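Local coordinates for putative thioesterase (Novosphingobium aromaticivorans, PDB 3CJY), which probably hydrolyses acyl-CoA thioesters, as expected of a double-hotdog thioesterase, and binds a calcium ion, at residues A[33-36]-A[37-41]; A[158-162]-A[163-167]; A[186-189]-A[190-193]. One frame throughout, in Å; residues are numbered along the deposited sequence.

Contact 1 (A[33-36]-A[37-41]); sequences AYLF and GGASM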
ATOM      1  N   ALA A  33      11.724  13.881 -19.275  1.00 19.54           N
ATOM      2  CA  ALA A  33      10.701  14.686 -18.630  1.00 17.23           C
ATOM      3  C   ALA A  33       9.392  13.942 -18.772  1.00 16.38           C
ATOM      4  O   ALA A  33       8.859  13.782 -19.894  1.00 17.17           O
ATOM      5  CB  ALA A  33      10.613  16.015 -19.263  1.00 15.80           C
ATOM      6  N   TYR A  34       8.849  13.511 -17.642  0.70 16.18           N
ATOM      7  CA  TYR A  34       7.581  12.791 -17.640  0.70 15.81           C
ATOM      8  C   TYR A  34       6.799  13.200 -16.412  0.70 15.25           C
ATOM      9  O   TYR A  34       7.348  13.742 -15.442  0.70 14.85           O
ATOM     10  CB  TYR A  34       7.796  11.265 -17.692  0.70 17.19           C
ATOM     11  CG  TYR A  34       8.839  10.822 -16.705  0.70 17.08           C
ATOM     12  CD1 TYR A  34       8.505  10.492 -15.390  0.70 22.22           C
ATOM     13  CD2 TYR A  34      10.182  10.791 -17.073  0.70 19.81           C
ATOM     14  CE1 TYR A  34       9.481  10.138 -14.481  0.70 21.55           C
ATOM     15  CE2 TYR A  34      11.149  10.436 -16.175  0.70 20.84           C
ATOM     16  CZ  TYR A  34      10.798  10.126 -14.882  0.70 22.14           C
ATOM     17  OH  TYR A  34      11.809   9.755 -14.025  0.70 23.57           O
ATOM     18  N   LEU A  35       5.512  12.934 -16.482  1.00 15.25           N
ATOM     19  CA  LEU A  35       4.585  13.215 -15.405  1.00 14.39           C
ATOM     20  C   LEU A  35       5.032  12.506 -14.134  1.00 14.28           C
ATOM     21  O   LEU A  35       5.307  11.291 -14.108  1.00 13.19           O
ATOM     22  CB  LEU A  35       3.160  12.787 -15.801  1.00 15.61           C
ATOM     23  CG  LEU A  35       2.048  13.027 -14.776  1.00 13.97           C
ATOM     24  CD1 LEU A  35       1.840  14.505 -14.448  1.00 15.45           C
ATOM     25  CD2 LEU A  35       0.746  12.391 -15.314  1.00 14.18           C
ATOM     26  N   PHE A  36       5.176  13.341 -13.109  1.00 13.52           N
ATOM     27  CA  PHE A  36       5.502  12.912 -11.753  1.00 14.21           C
ATOM     28  C   PHE A  36       4.475  11.887 -11.260  1.00 14.85           C
ATOM     29  O   PHE A  36       3.277  12.095 -11.350  1.00 14.40           O
ATOM     30  CB  PHE A  36       5.554  14.174 -10.851  1.00 13.05           C
ATOM     31  CG  PHE A  36       5.863  13.916  -9.409  1.00 14.16           C
ATOM     32  CD1 PHE A  36       6.843  13.034  -9.024  1.00 16.24           C
ATOM     33  CD2 PHE A  36       5.184  14.646  -8.444  1.00 16.51           C
ATOM     34  CE1 PHE A  36       7.136  12.842  -7.668  1.00 16.17           C
ATOM     35  CE2 PHE A  36       5.450  14.453  -7.091  1.00 16.06           C
ATOM     36  CZ  PHE A  36       6.445  13.566  -6.724  1.00 16.09           C
ATOM     37  N   GLY A  37       4.981  10.774 -10.732  1.00 15.34           N
ATOM     38  CA  GLY A  37       4.116   9.703 -10.242  1.00 15.75           C
ATOM     39  C   GLY A  37       3.116  10.195  -9.218  1.00 14.87           C
ATOM     40  O   GLY A  37       1.938   9.844  -9.281  1.00 14.35           O
ATOM     41  N   GLY A  38       3.608  11.006  -8.271  1.00 14.50           N
ATOM     42  CA  GLY A  38       2.758  11.561  -7.240  1.00 14.03           C
ATOM     43  C   GLY A  38       1.648  12.417  -7.788  1.00 13.32           C
ATOM     44  O   GLY A  38       0.542  12.495  -7.221  1.00 13.33           O
ATOM     45  N   ALA A  39       1.949  13.085  -8.895  1.00 12.59           N
ATOM     46  CA  ALA A  39       0.931  13.934  -9.566  1.00 12.07           C
ATOM     47  C   ALA A  39      -0.107  13.024 -10.202  1.00 13.07           C
ATOM     48  O   ALA A  39      -1.263  13.327 -10.223  1.00 12.43           O
ATOM     49  CB  ALA A  39       1.551  14.837 -10.634  1.00 11.27           C
ATOM     50  N   SER A  40       0.332  11.898 -10.715  1.00 14.04           N
ATOM     51  CA  SER A  40      -0.597  10.917 -11.285  1.00 14.97           C
ATOM     52  C   SER A  40      -1.576  10.465 -10.192  1.00 14.57           C
ATOM     53  O   SER A  40      -2.792  10.404 -10.426  1.00 15.07           O
ATOM     54  CB  SER A  40       0.142   9.720 -11.870  1.00 14.79           C
ATOM     55  OG  SER A  40       0.803  10.128 -13.067  1.00 15.70           O
HETATM   56  N   MSE A  41      -1.015  10.114  -9.047  1.00 14.61           N
HETATM   57  CA  MSE A  41      -1.835   9.704  -7.913  0.50 13.98           C
HETATM   58  C   MSE A  41      -2.779  10.836  -7.502  1.00 14.56           C
HETATM   59  O   MSE A  41      -4.007  10.631  -7.375  1.00 15.08           O
HETATM   60  CB  MSE A  41      -1.025   9.225  -6.717  0.50 14.39           C
HETATM   61  CG  MSE A  41      -1.946   9.044  -5.531  0.50 12.82           C
HETATM   62 SE   MSE A  41      -3.213   7.518  -5.703  0.38 13.65          SE
HETATM   63  CE  MSE A  41      -1.935   6.164  -5.194  0.50 10.52           C
TER
HETATM   64  O   HOH W   1       3.358   9.355 -13.556  1.00 28.38           O
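L35 is the first residue of 33-36 to meet the helix that opens at G37. Its CG stands anti to the backbone N (chi1 -179°), which carries the branch forward along the chain, and the two methyls divide the work. CD1 of L35 lies 3.8 Å from CB of A39, an apolar pair, while CD2 of L35 comes to 3.2 Å from OG of S40. The same two residues, L35 and S40, also share a water: it donates to the carbonyl O of L35 at 2.8 Å and lies 2.7 Å from OG of S40, so a strand carbonyl and a helix hydroxyl are joined through one bridge.

F36 holds the N-cap position. Its carbonyl O receives the amide of S40 at 3.0 Å, in the carbonyl plane, with an N-H...O angle of 152°; the amide of A39 adds a weak, more bent bond to the same O. The ring turns back over the helix start: the amide N of G38 sits 3.7 Å above the F36 ring plane, over its centre, and CA of G38 makes a CH-pi contact with the same ring. Glycine suits that position, since a side chain there would collide with the ring. CB of F36 rests 4.1 Å from CB of A39, whose small methyl touches both F36 and L35. Beyond the segments, the ring of F36 stacks on Y145.

F36 brings no side-chain oxygen to the helix start. Its carbonyl takes two helix amides, while the amide of G38 has a weak hydrogen bond to OD2 of D186, a side chain far along the sequence.

Contact 2 (A[158-162]-A[163-167]); sequences EVPSG and RTRLW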
ATOM      1  N   GLU A 158      22.675  11.946  12.485  1.00 33.45           N
ATOM      2  CA  GLU A 158      22.593  10.493  12.680  1.00 32.31           C
ATOM      3  C   GLU A 158      21.261   9.851  12.273  1.00 30.93           C
ATOM      4  O   GLU A 158      20.728   9.046  13.020  1.00 31.63           O
ATOM      5  CB  GLU A 158      22.837  10.167  14.170  1.00 32.73           C
ATOM      6  N   VAL A 159      20.725  10.197  11.110  1.00 28.82           N
ATOM      7  CA  VAL A 159      19.423   9.623  10.696  1.00 26.53           C
ATOM      8  C   VAL A 159      19.634   8.106  10.616  1.00 25.01           C
ATOM      9  O   VAL A 159      20.667   7.658  10.176  1.00 23.39           O
ATOM     10  CB  VAL A 159      18.904  10.226   9.378  1.00 26.74           C
ATOM     11  CG1 VAL A 159      19.838   9.885   8.230  1.00 27.25           C
ATOM     12  CG2 VAL A 159      17.454   9.759   9.079  1.00 25.45           C
ATOM     13  N   PRO A 160      18.669   7.322  11.096  1.00 23.98           N
ATOM     14  CA  PRO A 160      18.855   5.872  11.063  1.00 23.04           C
ATOM     15  C   PRO A 160      18.931   5.287   9.661  1.00 22.42           C
ATOM     16  O   PRO A 160      18.478   5.866   8.672  1.00 20.16           O
ATOM     17  CB  PRO A 160      17.609   5.339  11.760  1.00 23.76           C
ATOM     18  CG  PRO A 160      17.046   6.522  12.544  1.00 24.03           C
ATOM     19  CD  PRO A 160      17.421   7.720  11.775  1.00 24.55           C
ATOM     20  N   SER A 161      19.524   4.098   9.631  1.00 22.12           N
ATOM     21  CA  SER A 161      19.716   3.332   8.397  1.00 21.16           C
ATOM     22  C   SER A 161      18.463   3.212   7.583  1.00 18.67           C
ATOM     23  O   SER A 161      17.416   2.811   8.092  1.00 20.04           O
ATOM     24  CB  SER A 161      20.208   1.913   8.741  1.00 21.90           C
ATOM     25  OG  SER A 161      20.642   1.239   7.572  1.00 25.77           O
ATOM     26  N   GLY A 162      18.567   3.614   6.326  1.00 16.68           N
ATOM     27  CA  GLY A 162      17.456   3.470   5.394  1.00 15.28           C
ATOM     28  C   GLY A 162      16.431   4.587   5.417  1.00 14.00           C
ATOM     29  O   GLY A 162      15.551   4.631   4.598  1.00 13.52           O
ATOM     30  N   ARG A 163      16.549   5.463   6.395  1.00 13.04           N
ATOM     31  CA  ARG A 163      15.629   6.580   6.547  1.00 12.93           C
ATOM     32  C   ARG A 163      16.078   7.888   5.914  1.00 12.06           C
ATOM     33  O   ARG A 163      17.270   8.217   5.862  1.00 13.68           O
ATOM     34  CB  ARG A 163      15.268   6.809   8.018  1.00 11.25           C
ATOM     35  CG  ARG A 163      14.665   5.609   8.755  1.00 12.74           C
ATOM     36  CD  ARG A 163      14.253   5.956  10.135  1.00 15.96           C
ATOM     37  NE  ARG A 163      13.644   4.819  10.830  1.00 19.93           N
ATOM     38  CZ  ARG A 163      12.344   4.519  10.826  1.00 21.64           C
ATOM     39  NH1 ARG A 163      11.476   5.225  10.150  1.00 21.45           N
ATOM     40  NH2 ARG A 163      11.901   3.455  11.499  1.00 23.54           N
ATOM     41  N   THR A 164      15.071   8.623   5.476  1.00 12.72           N
ATOM     42  CA  THR A 164      15.212   9.993   4.938  1.00 13.34           C
ATOM     43  C   THR A 164      14.030  10.800   5.466  1.00 13.39           C
ATOM     44  O   THR A 164      12.863  10.398   5.313  1.00 13.07           O
ATOM     45  CB  THR A 164      15.290  10.021   3.419  1.00 14.16           C
ATOM     46  OG1 THR A 164      16.501   9.373   2.986  1.00 14.00           O
ATOM     47  CG2 THR A 164      15.229  11.463   2.883  1.00 14.79           C
ATOM     48  N   ARG A 165      14.352  11.895   6.149  1.00 12.64           N
ATOM     49  CA  ARG A 165      13.340  12.813   6.702  1.00 12.23           C
ATOM     50  C   ARG A 165      13.554  14.218   6.169  1.00 11.79           C
ATOM     51  O   ARG A 165      14.604  14.817   6.346  1.00 12.47           O
ATOM     52  CB  ARG A 165      13.356  12.793   8.213  1.00 12.89           C
ATOM     53  CG  ARG A 165      13.025  11.463   8.795  1.00 14.46           C
ATOM     54  CD  ARG A 165      13.294  11.325  10.267  1.00 16.34           C
ATOM     55  NE  ARG A 165      12.588  10.162  10.771  1.00 16.15           N
ATOM     56  CZ  ARG A 165      12.994   9.409  11.769  1.00 17.30           C
ATOM     57  NH1 ARG A 165      14.150   9.669  12.348  1.00 19.44           N
ATOM     58  NH2 ARG A 165      12.252   8.386  12.157  1.00 19.31           N
ATOM     59  N   LEU A 166      12.573  14.672   5.396  1.00 12.36           N
ATOM     60  CA  LEU A 166      12.601  15.986   4.759  1.00 12.61           C
ATOM     61  C   LEU A 166      11.398  16.840   5.177  1.00 12.92           C
ATOM     62  O   LEU A 166      10.283  16.328   5.307  1.00 13.96           O
ATOM     63  CB  LEU A 166      12.530  15.785   3.226  1.00 13.60           C
ATOM     64  CG  LEU A 166      13.598  14.914   2.604  1.00 13.92           C
ATOM     65  CD1 LEU A 166      13.254  14.793   1.089  1.00 12.73           C
ATOM     66  CD2 LEU A 166      14.927  15.533   2.756  1.00 14.42           C
ATOM     67  N   TRP A 167      11.632  18.135   5.356  1.00 11.63           N
ATOM     68  CA  TRP A 167      10.559  19.100   5.460  1.00 11.70           C
ATOM     69  C   TRP A 167      10.277  19.570   4.024  1.00 11.99           C
ATOM     70  O   TRP A 167      11.180  20.005   3.286  1.00 11.75           O
ATOM     71  CB  TRP A 167      10.910  20.305   6.340  1.00 12.61           C
ATOM     72  CG  TRP A 167      10.894  20.066   7.798  1.00 11.63           C
ATOM     73  CD1 TRP A 167      11.971  20.022   8.623  1.00 12.20           C
ATOM     74  CD2 TRP A 167       9.749  19.846   8.617  1.00 11.11           C
ATOM     75  NE1 TRP A 167      11.570  19.822   9.911  1.00 13.48           N
ATOM     76  CE2 TRP A 167      10.214  19.667   9.941  1.00  8.61           C
ATOM     77  CE3 TRP A 167       8.395  19.764   8.380  1.00 12.46           C
ATOM     78  CZ2 TRP A 167       9.335  19.464  11.022  1.00 12.90           C
ATOM     79  CZ3 TRP A 167       7.531  19.549   9.449  1.00 14.24           C
ATOM     80  CH2 TRP A 167       7.999  19.409  10.739  1.00 11.20           C
TER
HETATM   81  O   HOH W   2      16.488   6.671   2.780  1.00 15.06           O
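R163 lays its side chain across P160, the residue that opens the type II turn 160-163. CB of R163 starts 3.4 Å from the carbonyl O of P160 and 3.8 Å from CG2 of V159. CG, placed beside the backbone N by chi1 of -57°, continues past the same proline carbonyl. From CG to NE the chain is extended, and CD passes over the pyrrolidine at a slant, reaching CG of P160 at 3.7 Å and CB at almost the same distance. NE passes CB of P160 at 4.1 Å, and that carbon stands at the edge of the guanidinium, near its plane. At the tip, NH1 and NH2 each make a weak hydrogen bond to glycerol, probably from the crystallisation liquor. A long aliphatic stem ending in charge suits such a place: the methylenes cover the proline while the charged end lies at the surface.

The turn is closed by the amide of R163, which donates to the carbonyl O of P160 at 3.0 Å with an N-H...O angle of 156°. G162 takes the third position of the turn with a positive phi of 85°, which a residue lacking CB adopts easily. CD of R163 also lies over one face of the R165 guanidinium, offset toward its rim, while CD of P160 is 3.9 Å from NH1 of R165. NE of R165 forms a salt bridge with D223.

S161 packs on W118 of the second subunit. The turn leads into strand 163-170, which pairs antiparallel with 149-153 and 220-230, and T164 faces helix 188-196, touching A191 and R194.

Contact 3 (A[186-189]-A[190-193]); sequences DFLP and IALG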
ATOM      1  N   ASP A 186       5.217  10.609  -2.960  1.00 14.76           N
ATOM      2  CA  ASP A 186       6.072  10.109  -4.053  1.00 14.03           C
ATOM      3  C   ASP A 186       7.487  10.699  -4.073  1.00 14.06           C
ATOM      4  O   ASP A 186       8.162  10.712  -5.111  1.00 13.66           O
ATOM      5  CB  ASP A 186       5.381  10.255  -5.385  1.00 13.09           C
ATOM      6  CG  ASP A 186       6.020   9.387  -6.493  1.00 16.00           C
ATOM      7  OD1 ASP A 186       6.381   8.233  -6.226  1.00 15.69           O
ATOM      8  OD2 ASP A 186       6.162   9.880  -7.635  1.00 16.46           O
ATOM      9  N   PHE A 187       7.955  11.120  -2.906  1.00 13.31           N
ATOM     10  CA  PHE A 187       9.347  11.481  -2.720  1.00 13.63           C
ATOM     11  C   PHE A 187      10.211  10.249  -2.309  1.00 14.07           C
ATOM     12  O   PHE A 187      11.417  10.334  -2.136  1.00 14.61           O
ATOM     13  CB  PHE A 187       9.487  12.605  -1.698  1.00 14.40           C
ATOM     14  CG  PHE A 187       9.365  13.984  -2.281  1.00 13.89           C
ATOM     15  CD1 PHE A 187       8.200  14.385  -2.922  1.00 15.52           C
ATOM     16  CD2 PHE A 187      10.419  14.894  -2.146  1.00 15.02           C
ATOM     17  CE1 PHE A 187       8.075  15.630  -3.467  1.00 15.02           C
ATOM     18  CE2 PHE A 187      10.298  16.177  -2.670  1.00 15.78           C
ATOM     19  CZ  PHE A 187       9.113  16.541  -3.322  1.00 14.47           C
ATOM     20  N   LEU A 188       9.591   9.077  -2.259  1.00 13.53           N
ATOM     21  CA  LEU A 188      10.332   7.864  -1.870  1.00 12.59           C
ATOM     22  C   LEU A 188      11.479   7.542  -2.819  1.00 14.12           C
ATOM     23  O   LEU A 188      12.449   6.970  -2.382  1.00 13.95           O
ATOM     24  CB  LEU A 188       9.425   6.643  -1.653  1.00 13.02           C
ATOM     25  CG  LEU A 188       8.815   6.565  -0.269  1.00 11.33           C
ATOM     26  CD1 LEU A 188       7.666   5.585  -0.206  1.00 14.86           C
ATOM     27  CD2 LEU A 188       9.905   6.223   0.771  1.00 12.75           C
ATOM     28  N   PRO A 189      11.339   7.825  -4.137  1.00 13.50           N
ATOM     29  CA  PRO A 189      12.546   7.553  -4.966  1.00 14.43           C
ATOM     30  C   PRO A 189      13.816   8.295  -4.489  1.00 14.39           C
ATOM     31  O   PRO A 189      14.927   7.792  -4.587  1.00 14.85           O
ATOM     32  CB  PRO A 189      12.076   7.928  -6.376  1.00 13.87           C
ATOM     33  CG  PRO A 189      10.585   7.721  -6.331  1.00 14.92           C
ATOM     34  CD  PRO A 189      10.157   8.147  -4.974  1.00 14.13           C
ATOM     35  N   ILE A 190      13.651   9.462  -3.883  1.00 14.82           N
ATOM     36  CA  ILE A 190      14.777  10.228  -3.344  1.00 15.02           C
ATOM     37  C   ILE A 190      15.338   9.476  -2.138  1.00 14.92           C
ATOM     38  O   ILE A 190      16.543   9.329  -1.993  1.00 15.19           O
ATOM     39  CB  ILE A 190      14.347  11.675  -2.965  1.00 16.44           C
ATOM     40  CG1 ILE A 190      14.003  12.460  -4.250  1.00 18.71           C
ATOM     41  CG2 ILE A 190      15.433  12.358  -2.175  1.00 18.21           C
ATOM     42  CD1 ILE A 190      13.390  13.791  -3.981  1.00 21.86           C
ATOM     43  N   ALA A 191      14.450   8.893  -1.351  1.00 12.76           N
ATOM     44  CA  ALA A 191      14.877   8.123  -0.186  1.00 12.66           C
ATOM     45  C   ALA A 191      15.648   6.878  -0.661  1.00 12.18           C
ATOM     46  O   ALA A 191      16.640   6.465  -0.039  1.00 14.86           O
ATOM     47  CB  ALA A 191      13.678   7.678   0.646  1.00 12.72           C
ATOM     48  N   LEU A 192      15.245   6.333  -1.797  1.00 14.60           N
ATOM     49  CA  LEU A 192      15.938   5.134  -2.334  1.00 14.01           C
ATOM     50  C   LEU A 192      17.357   5.508  -2.746  1.00 15.24           C
ATOM     51  O   LEU A 192      18.321   4.801  -2.449  1.00 15.05           O
ATOM     52  CB  LEU A 192      15.153   4.527  -3.477  1.00 14.10           C
ATOM     53  CG  LEU A 192      15.820   3.339  -4.143  1.00 14.52           C
ATOM     54  CD1 LEU A 192      16.126   2.214  -3.118  1.00 15.77           C
ATOM     55  CD2 LEU A 192      14.991   2.865  -5.362  1.00 18.98           C
ATOM     56  N   GLY A 193      17.491   6.648  -3.422  1.00 15.39           N
ATOM     57  CA  GLY A 193      18.797   7.119  -3.893  1.00 15.84           C
ATOM     58  C   GLY A 193      19.721   7.331  -2.722  1.00 16.44           C
ATOM     59  O   GLY A 193      20.894   7.034  -2.773  1.00 17.98           O
TER
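The ring of F187 meets CD1 of I190 obliquely, the two side chains lying side by side and pointing the same way; CD2 of F187 is 3.7 Å from that methyl. The F187 side chain also touches Y145, L146, and C222 and M224 of strand 220-230. This is the first turn of helix 188-196, in the C-terminal hotdog domain, where such a helix packs against the curved antiparallel sheet. I190 sends CG1 beside its backbone N (chi1 -68°), and the extended chain beyond brings CD1 to the phenylalanine.

The next pair turns toward the strands: CD2 of L188 lies 4.0 Å from CB of A191, and both residues touch M224. The small alanine probably lets the helix lie close to M224. P189 suits the first turn: an amide there has no carbonyl four residues back within this helix to bond, so proline's missing N-H costs nothing; its ring packs on Q253 and L255 of strand 247-256.

The backbone is tied by the carbonyl O of F187, which takes the amide of I190 from above the carbonyl plane at 3.0 Å and, more weakly, that of A191. Stronger bonds of the i+4 kind follow: the amide of L192 reaches O of L188 at 2.9 Å, and the amide of G193 reaches O of P189 at 3.0 Å, with an N-H...O angle of 158°.

Overall arrangement
From the N terminus, contact 1 comes first, where the short strand 34-35 runs directly into helix 37-52 of the N-terminal hotdog domain. Contact 2 follows in the C-terminal domain as the turn that closes the loop between strands 149-153 and 163-170, and contact 3 then opens helix 188-196. The three lie in series, neither nesting nor crossing. Contacts 1 and 3 touch across the two domains: D186 bridges from contact 3 to the start of helix 37-52, and the rings of F36 and F187 approach each other. The strand of contact 2 touches the helix of contact 3; contacts 1 and 2 stay about 10 Å apart at their nearest atoms.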